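Local coordinates for molybdenum cofactor carrier protein (Chlamydomonas reinhardtii, PDB 2IZ6), which probably binds and carries the molybdenum cofactor, holding it for storage or delivery, at residues Val57-Glu60 / Ala61-Ala65; Lys39-Thr43 / His44-Leu48. All blocks are in the same frame, centred on the assembly; numbering follows the deposited sequence.

Contact 1 (Val57-Glu60 / Ala61-Ala65)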
loop_
_atom_site.group_PDB
_atom_site.type_symbol
_atom_site.label_atom_id
_atom_site.label_comp_id
_atom_site.label_asym_id
_atom_site.label_seq_id
_atom_site.Cartn_x
_atom_site.Cartn_y
_atom_site.Cartn_z
ATOM N N VAL A 57 -4.956 9.757 21.582
ATOM C CA VAL A 57 -3.933 8.969 22.226
ATOM C C VAL A 57 -2.594 9.253 21.566
ATOM O O VAL A 57 -1.586 9.443 22.276
ATOM C CB VAL A 57 -4.250 7.415 22.107
ATOM C CG1 VAL A 57 -3.021 6.541 22.207
ATOM C CG2 VAL A 57 -5.335 7.036 23.097
ATOM N N MET A 58 -2.557 9.238 20.244
ATOM C CA MET A 58 -1.245 9.213 19.547
ATOM C C MET A 58 -0.517 10.564 19.737
ATOM O O MET A 58 0.681 10.601 19.994
ATOM C CB MET A 58 -1.457 8.790 18.079
ATOM C CG MET A 58 -1.928 7.359 18.076
ATOM S SD MET A 58 -1.883 6.522 16.486
ATOM C CE MET A 58 -3.098 7.483 15.806
ATOM N N HIS A 59 -1.273 11.654 19.693
ATOM C CA HIS A 59 -0.714 12.966 19.928
ATOM C C HIS A 59 -0.239 13.124 21.367
ATOM O O HIS A 59 0.812 13.641 21.643
ATOM C CB HIS A 59 -1.727 14.028 19.553
ATOM C CG HIS A 59 -1.245 15.422 19.788
ATOM N ND1 HIS A 59 -0.110 15.951 19.200
ATOM C CD2 HIS A 59 -1.745 16.391 20.583
ATOM C CE1 HIS A 59 0.066 17.190 19.633
ATOM N NE2 HIS A 59 -0.930 17.494 20.449
ATOM N N GLU A 60 -1.017 12.609 22.301
ATOM C CA GLU A 60 -0.598 12.661 23.708
ATOM C C GLU A 60 0.685 11.903 23.969
ATOM O O GLU A 60 1.525 12.399 24.713
ATOM C CB GLU A 60 -1.700 12.178 24.652
ATOM C CG GLU A 60 -2.869 13.179 24.787
ATOM C CD GLU A 60 -2.421 14.441 25.487
ATOM O OE1 GLU A 60 -1.445 14.397 26.247
ATOM O OE2 GLU A 60 -3.032 15.503 25.240
ATOM N N ALA A 61 0.797 10.722 23.377
ATOM C CA ALA A 61 1.985 9.944 23.517
ATOM C C ALA A 61 3.188 10.744 22.965
ATOM O O ALA A 61 4.303 10.780 23.548
ATOM C CB ALA A 61 1.785 8.630 22.847
ATOM N N MET A 62 2.959 11.393 21.829
ATOM C CA MET A 62 4.016 12.117 21.133
ATOM C C MET A 62 4.482 13.323 21.941
ATOM O O MET A 62 5.671 13.641 21.970
ATOM C CB MET A 62 3.537 12.565 19.749
ATOM C CG MET A 62 3.204 11.420 18.808
ATOM S SD MET A 62 3.957 11.614 17.181
ATOM C CE MET A 62 5.649 11.988 17.632
ATOM N N LYS A 63 3.539 13.991 22.597
ATOM C CA LYS A 63 3.861 15.119 23.453
ATOM C C LYS A 63 4.642 14.692 24.660
ATOM O O LYS A 63 5.565 15.367 25.126
ATOM C CB LYS A 63 2.584 15.790 23.910
ATOM C CG LYS A 63 1.947 16.610 22.829
ATOM C CD LYS A 63 0.926 17.619 23.432
ATOM C CE LYS A 63 -0.343 16.913 23.957
ATOM N NZ LYS A 63 -1.220 17.802 24.770
ATOM N N GLY A 64 4.241 13.564 25.226
ATOM C CA GLY A 64 4.929 12.987 26.369
ATOM C C GLY A 64 6.370 12.585 26.118
ATOM O O GLY A 64 7.269 12.911 26.885
ATOM N N ALA A 65 6.592 11.908 24.993
ATOM C CA ALA A 65 7.933 11.487 24.619
ATOM C C ALA A 65 8.819 12.694 24.362
ATOM O O ALA A 65 9.984 12.718 24.767
ATOM C CB ALA A 65 7.837 10.667 23.348
HETATM O O HOH W 1 -2.475 19.150 22.691
#
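Lys63 reaches back one helical turn and lies between His59 and Glu60. Its CB lies 3.6 Å from His59 O, in the turn before. CG, anti to the carbonyl carbon (chi1 -75°), comes over one face of the His59 imidazole, offset toward the rim. This is a CH-pi contact, with CG 4.0 Å from the ring centroid. CD runs on past the ring and meets His59 NE2 at 3.5 Å. The chain then bends at chi3 (-71°), which turns CE toward the carboxylate of Glu60; CE is 3.3 Å from Glu60 OE2. The tip closes a salt bridge, Lys63 NZ to Glu60 OE2 at 3.0 Å, and the nitrogen comes from above the carboxylate plane. NZ also gives a hydrogen bond to a water at 2.8 Å, and this water lies at the edge of the His59 ring, hydrogen-bonded to NE2.

All this rides on helix 57-67, the crossover helix of the beta-alpha-beta unit between strands 47-51 and 72-76. Four successive i to i+4 backbone bonds tie the segments, from Ala61 N to Val57 O through Gly64 N to Glu60 O. Toward the sheet, Ala61 packs on Val18, and Met62 on Leu48 and Thr50.

Contact 2 (Lys39-Thr43 / His44-Leu48)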
loop_
_atom_site.group_PDB
_atom_site.type_symbol
_atom_site.label_atom_id
_atom_site.label_comp_id
_atom_site.label_asym_id
_atom_site.label_seq_id
_atom_site.Cartn_x
_atom_site.Cartn_y
_atom_site.Cartn_z
ATOM N N LYS A 39 6.050 9.512 27.877
ATOM C CA LYS A 39 7.143 9.956 28.827
ATOM C C LYS A 39 8.036 8.815 29.152
ATOM O O LYS A 39 9.224 8.952 29.033
ATOM C CB LYS A 39 6.516 10.621 30.090
ATOM C CG LYS A 39 5.935 11.907 29.876
ATOM C CD LYS A 39 5.736 12.546 31.272
ATOM C CE LYS A 39 4.456 13.301 31.407
ATOM N NZ LYS A 39 4.186 13.517 32.912
ATOM N N GLN A 40 7.470 7.664 29.483
ATOM C CA GLN A 40 8.238 6.546 29.993
ATOM C C GLN A 40 8.965 5.924 28.892
ATOM O O GLN A 40 10.095 5.462 29.064
ATOM C CB GLN A 40 7.312 5.607 30.766
ATOM C CG GLN A 40 6.756 6.273 32.009
ATOM C CD GLN A 40 7.807 6.786 33.003
ATOM O OE1 GLN A 40 8.930 6.222 33.120
ATOM N NE2 GLN A 40 7.425 7.807 33.786
ATOM N N ILE A 41 8.345 5.878 27.709
ATOM C CA ILE A 41 9.059 5.335 26.570
ATOM C C ILE A 41 10.332 6.134 26.319
ATOM O O ILE A 41 11.373 5.550 26.079
ATOM C CB ILE A 41 8.125 5.256 25.280
ATOM C CG1 ILE A 41 7.085 4.158 25.490
ATOM C CG2 ILE A 41 8.884 5.235 23.967
ATOM C CD1 ILE A 41 5.932 4.265 24.524
ATOM N N ALA A 42 10.241 7.418 26.234
ATOM C CA ALA A 42 11.423 8.265 26.015
ATOM C C ALA A 42 12.487 8.164 27.108
ATOM O O ALA A 42 13.678 8.124 26.828
ATOM C CB ALA A 42 11.043 9.627 25.858
ATOM N N THR A 43 12.011 8.051 28.318
ATOM C CA THR A 43 12.889 7.978 29.503
ATOM C C THR A 43 13.714 6.707 29.496
ATOM O O THR A 43 14.871 6.696 29.906
ATOM C CB THR A 43 12.064 8.074 30.784
ATOM O OG1 THR A 43 11.345 9.353 30.848
ATOM C CG2 THR A 43 12.955 7.889 32.016
ATOM N N HIS A 44 13.132 5.615 28.958
ATOM C CA HIS A 44 13.854 4.396 28.713
ATOM C C HIS A 44 14.757 4.406 27.498
ATOM O O HIS A 44 15.369 3.393 27.174
ATOM C CB HIS A 44 12.858 3.214 28.664
ATOM C CG HIS A 44 12.359 2.811 30.012
ATOM N ND1 HIS A 44 11.393 3.519 30.681
ATOM C CD2 HIS A 44 12.781 1.838 30.864
ATOM C CE1 HIS A 44 11.192 2.969 31.874
ATOM N NE2 HIS A 44 11.994 1.919 31.992
ATOM N N GLY A 45 14.857 5.520 26.779
ATOM C CA GLY A 45 15.739 5.572 25.634
ATOM C C GLY A 45 15.222 4.979 24.365
ATOM O O GLY A 45 16.024 4.638 23.490
ATOM N N TRP A 46 13.925 4.746 24.321
ATOM C CA TRP A 46 13.270 4.167 23.190
ATOM C C TRP A 46 12.719 5.263 22.265
ATOM O O TRP A 46 12.376 6.337 22.714
ATOM C CB TRP A 46 12.171 3.180 23.600
ATOM C CG TRP A 46 12.599 2.181 24.604
ATOM C CD1 TRP A 46 13.837 1.557 24.712
ATOM C CD2 TRP A 46 11.753 1.543 25.568
ATOM N NE1 TRP A 46 13.807 0.701 25.832
ATOM C CE2 TRP A 46 12.551 0.684 26.361
ATOM C CE3 TRP A 46 10.445 1.805 25.984
ATOM C CZ2 TRP A 46 12.023 -0.027 27.467
ATOM C CZ3 TRP A 46 9.924 1.118 27.116
ATOM C CH2 TRP A 46 10.729 0.183 27.809
ATOM N N ILE A 47 12.618 4.910 20.981
ATOM C CA ILE A 47 11.970 5.743 19.953
ATOM C C ILE A 47 10.454 5.448 19.948
ATOM O O ILE A 47 10.089 4.288 20.020
ATOM C CB ILE A 47 12.549 5.486 18.565
ATOM C CG1 ILE A 47 14.036 5.845 18.445
ATOM C CG2 ILE A 47 11.783 6.256 17.511
ATOM C CD1 ILE A 47 14.728 5.316 17.188
ATOM N N LEU A 48 9.624 6.507 19.961
ATOM C CA LEU A 48 8.187 6.351 19.812
ATOM C C LEU A 48 7.811 6.432 18.345
ATOM O O LEU A 48 8.162 7.409 17.700
ATOM C CB LEU A 48 7.516 7.473 20.542
ATOM C CG LEU A 48 5.975 7.650 20.387
ATOM C CD1 LEU A 48 5.297 6.423 20.964
ATOM C CD2 LEU A 48 5.427 8.928 21.063
#
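His44 folds back on the last turn of helix 28-43 and grips Gln40 O twice. Its backbone N bonds this oxygen at 3.0 Å. ND1 bonds it at 2.8 Å, with the oxygen at the ring edge and in the ring plane. The two donors come from opposite faces of the carbonyl plane. Chi1 of -75° sets the ring beside the backbone N, which brings ND1 to the same acceptor. A leucine here would probably leave Gln40 O with the backbone N as its one donor from this turn. Gly45 follows with positive phi (81°), where a CB would run into the carbonyl O of His44. Its N bonds Ala42 O, and Trp46 N bonds Ile41 O at 3.2 Å. This is a Schellman motif ending the helix. The Trp46 ring then carries CB of His44 over its centre, 3.4 Å above the plane, while Trp46 CB meets Ile41 CG2 at 3.9 Å. Ile47 begins strand 47-51, and Leu48 CD1 touches Ile41 CD1 at 4.2 Å. The turn thus leads from helix to strand in a beta-alpha-beta unit. Trp46 packs on Val168 and Leu172 of helix 161-173, Leu48 on helix 57-67, and Ile41 on strand 15-19.

Overall arrangement
The contacts follow in series along the chain, in two overlapping beta-alpha-beta units that share strand 47-51. Contact 2 ends helix 28-43 and opens that strand; contact 1 lies on helix 57-67, which comes after it. Their centres are 11 Å apart, and they touch by packing. Leu48 CD2 lies 3.3 Å from Ala61 O and 3.5 Å from Met62 CA. The two helices also meet directly, with Lys39 CG 3.4 Å from Gly64 O and Ala42 CB 3.4 Å from Ala65 O. Both belong to the Rossmann-like parallel sheet fold. Both pack helices of the fold against strand 47-51 and its neighbour 15-19.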